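Local coordinates for protein 7,8-dihydro-6-hydroxymethylpterin pyrophosphokinase-dihydropteroate synthase (Plasmodium falciparum, PDB 6JWS) that probably catalyses two successive steps of folate biosynthesis, the ATP-dependent pyrophosphorylation of 6-hydroxymethyl-7,8-dihydropterin and the joining of that product to 4-aminobenzoate, at residues R374-K379 with K388-G393; G432-G437 with I446-L451; S480-N485 with L684-D689; N487-C492 with D499-I504. The protein carries 1 engineered substitution. All blocks are in the same frame, centred on the assembly; numbering follows the deposited sequence.

Interactions 2, 3 and 4 lie in the barrel half of the enzyme and all touch the bound pteroate, their centres 11 to 13 Å apart; interaction 1 sits at the other end of the barrel, where the kinase half adjoins it, and its Leu378 side chain is about 11 Å from pteroate. Strand pairing joins interaction 1 to interaction 3, with Val392 N 2.6 Å from Ile685 O, and interaction 3 to interaction 4, with Ile481 O 2.9 Å from Asn502 N. Interaction 2 is tied in by side chains: Glu448 OE2 lies 2.6 Å from Thr483 OG1, and Arg449 NH2 forms a 2.7 Å salt bridge with Glu491 OE2.

Interaction 1 (R374-K379 with K388-G393); sequences RIYVLK and KTNIVG
Tyr376 and Leu378 reach from one side, and Asn390 from the opposite direction, to meet across a gap that the two backbones leave wide: the CA atoms of Leu378 and Asn390 are 10.6 Å apart. The polar link runs through water. Tyr376 OH donates to a water at 2.7 Å, and that water donates in turn to the carbonyl Lys388 O at 2.6 Å, so a single molecule in the plane of the phenol ring couples the tyrosine to the backbone of the other segment. Direct polar contact is poorer. Asn390 ND2 comes to 3.2 Å from Tyr376 OH, near the ring plane and at its edge, but at an angle unsuited to a hydrogen bond; ring and amide planes are turned 69° apart. The amide nitrogen instead makes a weak hydrogen bond to Asp683 O.

The apolar part belongs to Leu378. Its CD1 stands 4.2 Å from Asn390 ND2, while CD2 lies in plane at the edge of the Tyr376 ring, so leucine and tyrosine advance side by side. Tyr376 holds CG between its own N and C atoms (chi1 72°), which sends the ring out to the water. Leu378 and Asn390 both also rest on Leu684.

Strand 372-377 belongs to the antiparallel sheet of the pyrophosphokinase half, and strand 390-396 opens the parallel barrel of the synthase half. The contact therefore joins the two catalytic units at the N-terminal ends of the barrel strands, the end that in a TIM barrel faces away from the active site.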
# COMPACT_ATOMS: atom_id res chain seq x y z
N ARG B 374 -17.11 14.23 2.44
CA ARG B 374 -17.99 13.51 3.35
C ARG B 374 -17.41 13.56 4.78
O ARG B 374 -16.23 13.30 5.01
CB ARG B 374 -18.23 12.10 2.82
CG ARG B 374 -19.21 11.27 3.65
CD ARG B 374 -20.37 10.83 2.79
NE ARG B 374 -20.01 9.71 1.98
CZ ARG B 374 -20.43 9.47 0.76
NH1 ARG B 374 -21.27 10.29 0.15
NH2 ARG B 374 -19.97 8.39 0.14
N ILE B 375 -18.28 13.87 5.75
CA ILE B 375 -17.88 13.97 7.14
C ILE B 375 -18.63 12.92 7.97
O ILE B 375 -19.81 12.70 7.75
CB ILE B 375 -18.18 15.39 7.65
CG1 ILE B 375 -17.17 16.41 7.10
CG2 ILE B 375 -18.25 15.43 9.17
CD1 ILE B 375 -17.65 17.85 7.24
N TYR B 376 -17.94 12.33 8.97
CA TYR B 376 -18.63 11.56 10.01
C TYR B 376 -18.31 12.17 11.38
O TYR B 376 -17.35 12.92 11.49
CB TYR B 376 -18.28 10.07 9.92
CG TYR B 376 -16.88 9.73 10.36
CD1 TYR B 376 -15.82 9.90 9.49
CD2 TYR B 376 -16.59 9.24 11.63
CE1 TYR B 376 -14.52 9.58 9.84
CE2 TYR B 376 -15.29 8.93 12.01
CZ TYR B 376 -14.25 9.09 11.10
OH TYR B 376 -12.94 8.80 11.41
N VAL B 377 -19.10 11.82 12.41
CA VAL B 377 -18.87 12.41 13.73
C VAL B 377 -18.75 11.32 14.80
O VAL B 377 -19.60 10.44 14.92
CB VAL B 377 -19.94 13.46 14.10
CG1 VAL B 377 -19.75 14.03 15.50
CG2 VAL B 377 -19.97 14.60 13.09
N LEU B 378 -17.65 11.36 15.56
CA LEU B 378 -17.43 10.40 16.63
C LEU B 378 -18.02 10.92 17.94
O LEU B 378 -18.62 10.17 18.71
CB LEU B 378 -15.93 10.14 16.79
CG LEU B 378 -15.30 9.31 15.69
CD1 LEU B 378 -13.79 9.26 15.84
CD2 LEU B 378 -15.90 7.90 15.68
N LYS B 379 -17.77 12.20 18.22
CA LYS B 379 -18.21 12.79 19.47
C LYS B 379 -18.94 14.10 19.18
O LYS B 379 -20.17 14.11 19.04
CB LYS B 379 -17.03 12.90 20.45
CG LYS B 379 -17.40 13.37 21.85
CD LYS B 379 -16.19 13.71 22.73
CE LYS B 379 -16.59 14.50 23.96
NZ LYS B 379 -15.58 14.43 25.05
N LYS B 388 -8.19 9.66 8.04
CA LYS B 388 -7.40 9.25 9.18
C LYS B 388 -7.82 7.86 9.65
O LYS B 388 -9.01 7.56 9.73
CB LYS B 388 -7.64 10.26 10.31
CG LYS B 388 -6.55 10.32 11.37
CD LYS B 388 -7.12 10.42 12.77
CE LYS B 388 -6.12 10.99 13.75
NZ LYS B 388 -6.17 10.30 15.06
N THR B 389 -6.84 7.02 9.99
CA THR B 389 -7.04 5.76 10.68
C THR B 389 -6.86 6.00 12.18
O THR B 389 -5.73 6.21 12.64
CB THR B 389 -6.11 4.67 10.13
OG1 THR B 389 -6.42 4.48 8.75
CG2 THR B 389 -6.25 3.34 10.84
N ASN B 390 -7.97 5.99 12.93
CA ASN B 390 -7.99 6.23 14.36
C ASN B 390 -7.77 4.92 15.13
O ASN B 390 -8.27 3.86 14.74
CB ASN B 390 -9.32 6.86 14.80
CG ASN B 390 -9.54 8.26 14.26
OD1 ASN B 390 -8.80 9.19 14.61
ND2 ASN B 390 -10.51 8.43 13.38
N ILE B 391 -7.02 5.01 16.23
CA ILE B 391 -6.78 3.86 17.08
C ILE B 391 -7.82 3.83 18.19
O ILE B 391 -8.04 4.82 18.89
CB ILE B 391 -5.35 3.86 17.64
CG1 ILE B 391 -4.34 3.65 16.51
CG2 ILE B 391 -5.24 2.76 18.70
CD1 ILE B 391 -2.90 3.90 16.91
N VAL B 392 -8.50 2.68 18.31
CA VAL B 392 -9.43 2.47 19.40
C VAL B 392 -8.76 1.46 20.33
O VAL B 392 -8.52 0.32 19.93
CB VAL B 392 -10.80 1.95 18.91
CG1 VAL B 392 -11.76 1.76 20.08
CG2 VAL B 392 -11.41 2.89 17.87
N GLY B 393 -8.39 1.91 21.53
CA GLY B 393 -7.72 1.04 22.49
C GLY B 393 -8.73 0.23 23.32
O GLY B 393 -9.79 0.75 23.68
O HOH W 1 -11.36 8.68 9.25

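Interaction 2 (G432-G437 with I446-L451); sequences GGESSG and ISERDL. Engineered in segment 432-437: Gly437 (natural residue Ala). With PT1 (pteroic acid), chain I.
The carboxylates of Glu434 and Glu448 are turned 57° apart, their side chains crossing at about a right angle. Glu434 brings a methylene rather than its charge to the contact: CG lies above the plane of the Glu448 carboxylate, 3.5 Å from OE1. At the rim of that carboxylate, OE2 receives a hydrogen bond of 2.6 Å from a water that itself accepts from Gly433 N, and it is also hydrogen-bonded to Thr483. Glu448 runs fully extended, with CG anti to the backbone N (chi1 175°), and this reach carries its carboxylate up to the Glu434 methylenes and within one water of Gly433 N. Along the helix, the Arg449 guanidinium takes Asp450 OD1 in its plane, NH1 to OD1 2.7 Å, as a salt bridge.

Close packing centres on Gly433. Leu451 sets CD1 3.2 Å from Gly433 O and CB 4.1 Å from Gly433 CA, bringing backbone and helix together. Ser447 N-caps helix 448-464, its OG accepting from Asp450 N. Farther along 432-437, Ser436 OG approaches pteroate C12 at 3.5 Å, and the engineered Gly437 has its CA next to the aminobenzoate ring.

The Glu434 carboxylate is poorly ordered, its charged atoms not in contact with Glu448. The helix start and the water and Thr483 bonds on OE2 would favour an ionised Glu448, which through that water links the helix to Gly433 N, just ahead of the pteroate-touching Ser436 and Gly437.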
# COMPACT_ATOMS: atom_id res chain seq x y z
N GLY B 432 -15.39 -2.64 27.82
CA GLY B 432 -16.44 -3.63 27.91
C GLY B 432 -16.32 -4.51 29.15
O GLY B 432 -15.23 -4.67 29.72
N GLY B 433 -17.47 -5.08 29.55
CA GLY B 433 -17.56 -6.02 30.65
C GLY B 433 -18.34 -7.28 30.28
O GLY B 433 -18.69 -8.08 31.15
N GLU B 434 -18.65 -7.44 28.98
CA GLU B 434 -19.17 -8.70 28.46
C GLU B 434 -18.27 -9.19 27.33
O GLU B 434 -18.28 -8.64 26.23
CB GLU B 434 -20.63 -8.56 28.01
CG GLU B 434 -21.65 -8.88 29.09
CD GLU B 434 -21.98 -10.35 29.36
OE1 GLU B 434 -21.77 -11.19 28.45
OE2 GLU B 434 -22.47 -10.65 30.47
N SER B 435 -17.48 -10.23 27.64
CA SER B 435 -16.53 -10.80 26.70
C SER B 435 -17.29 -11.54 25.59
O SER B 435 -18.31 -12.18 25.86
CB SER B 435 -15.58 -11.71 27.42
OG SER B 435 -14.40 -11.91 26.65
N SER B 436 -16.80 -11.45 24.35
CA SER B 436 -17.56 -12.03 23.25
C SER B 436 -16.67 -12.84 22.30
O SER B 436 -17.14 -13.30 21.27
CB SER B 436 -18.41 -11.00 22.53
OG SER B 436 -17.61 -9.96 21.99
N GLY B 437 -15.40 -13.02 22.69
CA GLY B 437 -14.47 -13.87 21.96
C GLY B 437 -14.85 -15.35 22.07
O GLY B 437 -15.68 -15.73 22.90
N ILE B 446 -20.47 -11.51 39.06
CA ILE B 446 -20.45 -10.05 39.02
C ILE B 446 -21.03 -9.57 37.68
O ILE B 446 -20.71 -10.10 36.63
CB ILE B 446 -19.05 -9.49 39.34
CG1 ILE B 446 -18.74 -8.20 38.57
CG2 ILE B 446 -17.97 -10.53 39.10
CD1 ILE B 446 -19.07 -6.94 39.32
N SER B 447 -21.90 -8.56 37.75
CA SER B 447 -22.68 -8.16 36.59
C SER B 447 -21.84 -7.30 35.63
O SER B 447 -20.81 -6.74 36.02
CB SER B 447 -23.93 -7.45 37.02
OG SER B 447 -23.62 -6.16 37.52
N GLU B 448 -22.32 -7.18 34.38
CA GLU B 448 -21.73 -6.30 33.38
C GLU B 448 -21.68 -4.87 33.92
O GLU B 448 -20.66 -4.20 33.86
CB GLU B 448 -22.50 -6.36 32.05
CG GLU B 448 -22.01 -5.36 30.99
CD GLU B 448 -22.76 -5.40 29.65
OE1 GLU B 448 -23.74 -6.16 29.54
OE2 GLU B 448 -22.38 -4.67 28.73
N ARG B 449 -22.80 -4.42 34.46
CA ARG B 449 -22.92 -3.06 34.94
C ARG B 449 -21.86 -2.77 35.99
O ARG B 449 -21.28 -1.69 36.00
CB ARG B 449 -24.33 -2.83 35.50
CG ARG B 449 -24.54 -1.45 36.08
CD ARG B 449 -24.18 -1.36 37.55
NE ARG B 449 -24.21 0.03 37.97
CZ ARG B 449 -23.51 0.52 38.99
NH1 ARG B 449 -22.74 -0.27 39.72
NH2 ARG B 449 -23.59 1.82 39.27
N ASP B 450 -21.61 -3.74 36.89
CA ASP B 450 -20.66 -3.56 37.98
C ASP B 450 -19.21 -3.69 37.50
O ASP B 450 -18.31 -3.19 38.17
CB ASP B 450 -20.92 -4.50 39.17
CG ASP B 450 -22.12 -4.10 40.01
OD1 ASP B 450 -22.40 -2.87 40.14
OD2 ASP B 450 -22.79 -5.02 40.51
N LEU B 451 -19.00 -4.35 36.35
CA LEU B 451 -17.68 -4.40 35.75
C LEU B 451 -17.31 -3.04 35.18
O LEU B 451 -16.19 -2.58 35.44
CB LEU B 451 -17.58 -5.49 34.69
CG LEU B 451 -17.46 -6.91 35.25
CD1 LEU B 451 -17.54 -7.93 34.12
CD2 LEU B 451 -16.15 -7.08 36.02
C2 PT1 I . -15.00 -6.30 17.06
C3 PT1 I . -15.01 -6.77 18.44
C5 PT1 I . -15.80 -5.98 19.40
N6 PT1 I . -14.34 -7.88 18.86
C7 PT1 I . -16.43 -4.50 17.63
N9 PT1 I . -16.46 -4.88 18.95
C10 PT1 I . -14.43 -8.27 20.16
N11 PT1 I . -17.13 -3.38 17.20
C12 PT1 I . -15.20 -7.54 21.06
C21 PT1 I . -11.39 -14.67 17.30
O22 PT1 I . -10.21 -14.94 17.67
O1 PT1 I . -14.31 -6.97 16.13
N4 PT1 I . -15.70 -5.19 16.72
N8 PT1 I . -15.84 -6.41 20.67
C13 PT1 I . -13.72 -9.52 20.58
N14 PT1 I . -14.43 -10.69 19.99
C15 PT1 I . -13.72 -11.65 19.35
C16 PT1 I . -14.30 -12.35 18.27
C17 PT1 I . -12.39 -11.93 19.79
C18 PT1 I . -13.54 -13.34 17.61
C19 PT1 I . -11.64 -12.94 19.13
C20 PT1 I . -12.21 -13.62 18.03
O23 PT1 I . -11.88 -15.26 16.33
O HOH W 2 -19.92 -3.71 28.58

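Interaction 3 (S480-N485 with L684-D689); sequences SIDTIN and LIRVHD. With MG (magnesium ion), chain O; PT1 (pteroic acid), chain I.
Asp482 and Arg686 face each other at the bound pteroate and make the one close contact between these segments. Asp482 OD2 and Arg686 NH2 form a salt bridge at 3.5 Å, but the oxygen lies well out of the guanidinium plane, so charge alone links them and no N-H is aimed at it. The ligand makes this part tight: pterin N8 sits 3.3 Å above the centre of the guanidinium, on one face, and Asp482 OD2 is 2.7 Å from the same nitrogen. Arg686 reaches there as an extended chain (chi1 -174°), with NE held by a second salt bridge to Asp430.

Beyond this pair the segments diverge, burying just 50 Å² in all. The loose part lies at the end of 684-689, where Asp689 OD1 binds magnesium at 2.3 Å together with two waters, Glu692 and Met648 O, while OD2 is salt-bridged to Arg608. At the other extreme, Thr483 OG1 accepts from Asn485 N in an ST turn.

Strands 428-432 and 390-396 stand between 478-482 and 684-687 in the parallel sheet, so Asp482 and Arg686 meet across the barrel interior, near the strands' C-terminal ends; helix 486-494 covers the outer side at Ile481.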
# COMPACT_ATOMS: atom_id res chain seq x y z
N SER B 480 -15.94 4.75 24.18
CA SER B 480 -16.89 3.84 23.58
C SER B 480 -17.20 2.70 24.56
O SER B 480 -16.31 2.14 25.20
CB SER B 480 -16.29 3.31 22.28
OG SER B 480 -17.14 2.34 21.70
N ILE B 481 -18.48 2.32 24.64
CA ILE B 481 -18.84 1.18 25.49
C ILE B 481 -19.31 0.01 24.63
O ILE B 481 -20.26 0.15 23.86
CB ILE B 481 -19.86 1.54 26.60
CG1 ILE B 481 -20.33 0.30 27.34
CG2 ILE B 481 -21.04 2.35 26.08
CD1 ILE B 481 -20.74 0.59 28.76
N ASP B 482 -18.64 -1.13 24.78
CA ASP B 482 -18.97 -2.36 24.10
C ASP B 482 -20.08 -3.04 24.90
O ASP B 482 -19.81 -3.85 25.79
CB ASP B 482 -17.73 -3.24 24.00
CG ASP B 482 -17.87 -4.51 23.17
OD1 ASP B 482 -19.01 -4.94 22.89
OD2 ASP B 482 -16.82 -5.08 22.79
N THR B 483 -21.33 -2.70 24.56
CA THR B 483 -22.48 -3.31 25.22
C THR B 483 -23.62 -3.53 24.22
O THR B 483 -23.72 -2.82 23.21
CB THR B 483 -22.94 -2.48 26.43
OG1 THR B 483 -23.89 -3.28 27.13
CG2 THR B 483 -23.58 -1.14 26.09
N ILE B 484 -24.52 -4.47 24.53
CA ILE B 484 -25.77 -4.63 23.81
C ILE B 484 -26.92 -4.34 24.77
O ILE B 484 -28.11 -4.52 24.44
CB ILE B 484 -25.90 -6.06 23.24
CG1 ILE B 484 -25.96 -7.11 24.36
CG2 ILE B 484 -24.79 -6.35 22.24
CD1 ILE B 484 -26.10 -8.54 23.86
N ASN B 485 -26.56 -3.86 25.97
CA ASN B 485 -27.51 -3.85 27.07
C ASN B 485 -28.05 -2.45 27.31
O ASN B 485 -27.33 -1.53 27.70
CB ASN B 485 -26.98 -4.56 28.31
CG ASN B 485 -28.05 -4.68 29.38
OD1 ASN B 485 -28.26 -3.75 30.16
ND2 ASN B 485 -28.76 -5.80 29.38
N LEU B 684 -11.40 3.48 11.75
CA LEU B 684 -11.03 3.16 13.12
C LEU B 684 -10.60 1.70 13.19
O LEU B 684 -11.22 0.85 12.55
CB LEU B 684 -12.18 3.41 14.11
CG LEU B 684 -12.69 4.85 14.20
CD1 LEU B 684 -13.88 5.04 13.27
CD2 LEU B 684 -13.11 5.22 15.62
N ILE B 685 -9.55 1.45 13.99
CA ILE B 685 -9.11 0.09 14.25
C ILE B 685 -9.06 -0.11 15.76
O ILE B 685 -8.60 0.77 16.52
CB ILE B 685 -7.78 -0.22 13.52
CG1 ILE B 685 -6.66 0.74 13.94
CG2 ILE B 685 -7.96 -0.21 12.00
CD1 ILE B 685 -5.26 0.37 13.42
N ARG B 686 -9.56 -1.27 16.19
CA ARG B 686 -9.78 -1.58 17.59
C ARG B 686 -8.66 -2.53 18.01
O ARG B 686 -8.61 -3.65 17.50
CB ARG B 686 -11.15 -2.27 17.74
CG ARG B 686 -11.58 -2.53 19.18
CD ARG B 686 -12.89 -3.32 19.17
NE ARG B 686 -13.26 -3.68 20.52
CZ ARG B 686 -12.92 -4.82 21.12
NH1 ARG B 686 -12.22 -5.74 20.48
NH2 ARG B 686 -13.33 -5.05 22.36
N VAL B 687 -7.76 -2.07 18.88
CA VAL B 687 -6.53 -2.81 19.08
C VAL B 687 -6.20 -2.93 20.57
O VAL B 687 -6.55 -2.06 21.38
CB VAL B 687 -5.36 -2.21 18.27
CG1 VAL B 687 -5.63 -2.21 16.76
CG2 VAL B 687 -4.96 -0.82 18.76
N HIS B 688 -5.51 -4.03 20.94
CA HIS B 688 -4.96 -4.15 22.28
C HIS B 688 -3.61 -3.43 22.40
O HIS B 688 -3.23 -3.01 23.49
CB HIS B 688 -4.71 -5.62 22.65
CG HIS B 688 -5.93 -6.47 22.64
ND1 HIS B 688 -6.36 -7.12 21.50
CD2 HIS B 688 -6.79 -6.80 23.64
CE1 HIS B 688 -7.44 -7.83 21.78
NE2 HIS B 688 -7.73 -7.64 23.08
N ASP B 689 -2.87 -3.33 21.29
CA ASP B 689 -1.47 -2.92 21.32
C ASP B 689 -1.36 -1.51 20.74
O ASP B 689 -1.08 -1.34 19.56
CB ASP B 689 -0.60 -4.00 20.67
CG ASP B 689 -0.74 -5.39 21.32
OD1 ASP B 689 -0.10 -5.60 22.37
OD2 ASP B 689 -1.48 -6.26 20.77
MG MG O . 1.67 -4.85 23.63
C2 PT1 I . -15.00 -6.30 17.06
C3 PT1 I . -15.01 -6.77 18.44
C5 PT1 I . -15.80 -5.98 19.40
N6 PT1 I . -14.34 -7.88 18.86
C7 PT1 I . -16.43 -4.50 17.63
N9 PT1 I . -16.46 -4.88 18.95
C10 PT1 I . -14.43 -8.27 20.16
N11 PT1 I . -17.13 -3.38 17.20
C12 PT1 I . -15.20 -7.54 21.06
C21 PT1 I . -11.39 -14.67 17.30
O22 PT1 I . -10.21 -14.94 17.67
O1 PT1 I . -14.31 -6.97 16.13
N4 PT1 I . -15.70 -5.19 16.72
N8 PT1 I . -15.84 -6.41 20.67
C13 PT1 I . -13.72 -9.52 20.58
N14 PT1 I . -14.43 -10.69 19.99
C15 PT1 I . -13.72 -11.65 19.35
C16 PT1 I . -14.30 -12.35 18.27
C17 PT1 I . -12.39 -11.93 19.79
C18 PT1 I . -13.54 -13.34 17.61
C19 PT1 I . -11.64 -12.94 19.13
C20 PT1 I . -12.21 -13.62 18.03
O23 PT1 I . -11.88 -15.26 16.33
O HOH W 3 3.72 -4.35 24.77
O HOH W 4 1.20 -2.74 23.79

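Interaction 4 (N487-C492 with D499-I504); sequences NVFKEC and DILNDI. With PT1 (pteroic acid), chain I.
Phe489 turns one face of its ring to Leu501, which lies against it through CB and CD1 together. Leu501 CB is 4.0 Å from the ring centroid and 27° off the ring normal, a CH-pi contact over the face, with CE1 and CZ the nearest ring atoms. On the same face but offset toward the rim, Leu501 CD1 stands 3.9 Å from Phe489 CD1. The two side chains cross obliquely, leucine lying across the ring. Phe489 has CG anti to its N (chi1 -168°), which swings the ring from the helix down onto the strand, where the neighbouring carbonyl Ile500 O is 4.3 Å from CE1.

Strand alternation sends the next residue the opposite way. Asn502 points away from the helix and reads the pterin edge with both ends of its amide: OD1 accepts from pteroate N11 at 2.9 Å, nearly straight at 171°, and ND2 donates to pteroate N9 at 3.2 Å. Such a two-point grip settles which way the amide is flipped and helps to orient the pterin. Ile504 adds CG2, 3.5 Å from pteroate N9.

The helix and strand are the second and third members of a beta-alpha-beta unit that begins with strand 478-482, whose Ile481 also meets Phe489. Strand 500-503 runs between 478-482 and 525-529, and helix 448-464 flanks helix 486-494 through Val488 and Cys492, so Phe489 lies between the barrel strands and the helix layer outside them.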
# COMPACT_ATOMS: atom_id res chain seq x y z
N ASN B 487 -29.92 -1.24 29.78
CA ASN B 487 -29.79 -0.69 31.12
C ASN B 487 -28.38 -0.15 31.36
O ASN B 487 -28.21 0.92 31.94
CB ASN B 487 -30.26 -1.66 32.21
CG ASN B 487 -31.77 -1.66 32.32
OD1 ASN B 487 -32.42 -0.68 31.98
ND2 ASN B 487 -32.35 -2.76 32.77
N VAL B 488 -27.37 -0.89 30.89
CA VAL B 488 -25.99 -0.47 31.04
C VAL B 488 -25.78 0.83 30.27
O VAL B 488 -25.33 1.83 30.83
CB VAL B 488 -25.01 -1.59 30.62
CG1 VAL B 488 -23.58 -1.07 30.42
CG2 VAL B 488 -25.03 -2.75 31.61
N PHE B 489 -26.18 0.84 28.98
CA PHE B 489 -25.98 2.03 28.18
C PHE B 489 -26.69 3.23 28.79
O PHE B 489 -26.13 4.32 28.79
CB PHE B 489 -26.36 1.85 26.71
CG PHE B 489 -25.89 3.00 25.83
CD1 PHE B 489 -24.53 3.25 25.66
CD2 PHE B 489 -26.78 3.82 25.16
CE1 PHE B 489 -24.09 4.30 24.86
CE2 PHE B 489 -26.34 4.84 24.33
CZ PHE B 489 -25.00 5.10 24.20
N LYS B 490 -27.93 3.03 29.29
CA LYS B 490 -28.71 4.12 29.87
C LYS B 490 -27.99 4.76 31.06
O LYS B 490 -27.88 5.98 31.15
CB LYS B 490 -30.13 3.65 30.24
CG LYS B 490 -31.02 4.74 30.82
CD LYS B 490 -32.46 4.30 31.06
CE LYS B 490 -33.21 5.18 32.05
NZ LYS B 490 -33.03 6.62 31.76
N GLU B 491 -27.46 3.95 31.97
CA GLU B 491 -26.80 4.50 33.15
C GLU B 491 -25.55 5.26 32.72
O GLU B 491 -25.19 6.25 33.35
CB GLU B 491 -26.47 3.39 34.16
CG GLU B 491 -25.99 3.92 35.50
CD GLU B 491 -25.51 2.90 36.52
OE1 GLU B 491 -25.56 1.69 36.24
OE2 GLU B 491 -25.05 3.32 37.59
N CYS B 492 -24.90 4.82 31.64
CA CYS B 492 -23.69 5.48 31.17
C CYS B 492 -24.01 6.84 30.57
O CYS B 492 -23.34 7.81 30.90
CB CYS B 492 -22.92 4.63 30.17
SG CYS B 492 -22.19 3.16 30.93
N ASP B 499 -19.35 8.32 25.09
CA ASP B 499 -19.71 9.00 23.86
C ASP B 499 -20.33 8.07 22.82
O ASP B 499 -21.15 8.52 22.03
CB ASP B 499 -18.47 9.64 23.26
CG ASP B 499 -17.82 10.54 24.28
OD1 ASP B 499 -18.51 11.51 24.70
OD2 ASP B 499 -16.66 10.22 24.70
N ILE B 500 -19.91 6.80 22.75
CA ILE B 500 -20.22 5.96 21.60
C ILE B 500 -20.79 4.63 22.09
O ILE B 500 -20.22 4.03 22.99
CB ILE B 500 -18.95 5.73 20.73
CG1 ILE B 500 -18.50 7.00 20.01
CG2 ILE B 500 -19.18 4.58 19.73
CD1 ILE B 500 -17.15 6.90 19.33
N LEU B 501 -21.92 4.21 21.51
CA LEU B 501 -22.37 2.83 21.67
C LEU B 501 -21.66 1.93 20.64
O LEU B 501 -21.71 2.16 19.44
CB LEU B 501 -23.90 2.76 21.53
CG LEU B 501 -24.51 1.35 21.49
CD1 LEU B 501 -24.27 0.59 22.79
CD2 LEU B 501 -26.01 1.41 21.22
N ASN B 502 -21.00 0.89 21.15
CA ASN B 502 -20.45 -0.16 20.32
C ASN B 502 -21.30 -1.42 20.50
O ASN B 502 -21.13 -2.15 21.47
CB ASN B 502 -18.99 -0.42 20.70
CG ASN B 502 -18.39 -1.59 19.96
OD1 ASN B 502 -18.94 -2.01 18.94
ND2 ASN B 502 -17.30 -2.15 20.48
N ASP B 503 -22.23 -1.67 19.56
CA ASP B 503 -23.24 -2.70 19.72
C ASP B 503 -22.97 -3.85 18.74
O ASP B 503 -23.28 -3.77 17.55
CB ASP B 503 -24.65 -2.11 19.59
CG ASP B 503 -25.79 -3.05 19.96
OD1 ASP B 503 -25.75 -4.27 19.58
OD2 ASP B 503 -26.71 -2.57 20.68
N ILE B 504 -22.38 -4.94 19.26
CA ILE B 504 -21.99 -6.06 18.41
C ILE B 504 -23.20 -6.81 17.85
O ILE B 504 -23.03 -7.67 16.99
CB ILE B 504 -20.98 -6.99 19.11
CG1 ILE B 504 -21.58 -7.69 20.34
CG2 ILE B 504 -19.69 -6.24 19.44
CD1 ILE B 504 -20.77 -8.90 20.81
C2 PT1 I . -15.00 -6.30 17.06
C3 PT1 I . -15.01 -6.77 18.44
C5 PT1 I . -15.80 -5.98 19.40
N6 PT1 I . -14.34 -7.88 18.86
C7 PT1 I . -16.43 -4.50 17.63
N9 PT1 I . -16.46 -4.88 18.95
C10 PT1 I . -14.43 -8.27 20.16
N11 PT1 I . -17.13 -3.38 17.20
C12 PT1 I . -15.20 -7.54 21.06
C21 PT1 I . -11.39 -14.67 17.30
O22 PT1 I . -10.21 -14.94 17.67
O1 PT1 I . -14.31 -6.97 16.13
N4 PT1 I . -15.70 -5.19 16.72
N8 PT1 I . -15.84 -6.41 20.67
C13 PT1 I . -13.72 -9.52 20.58
N14 PT1 I . -14.43 -10.69 19.99
C15 PT1 I . -13.72 -11.65 19.35
C16 PT1 I . -14.30 -12.35 18.27
C17 PT1 I . -12.39 -11.93 19.79
C18 PT1 I . -13.54 -13.34 17.61
C19 PT1 I . -11.64 -12.94 19.13
C20 PT1 I . -12.21 -13.62 18.03
O23 PT1 I . -11.88 -15.26 16.33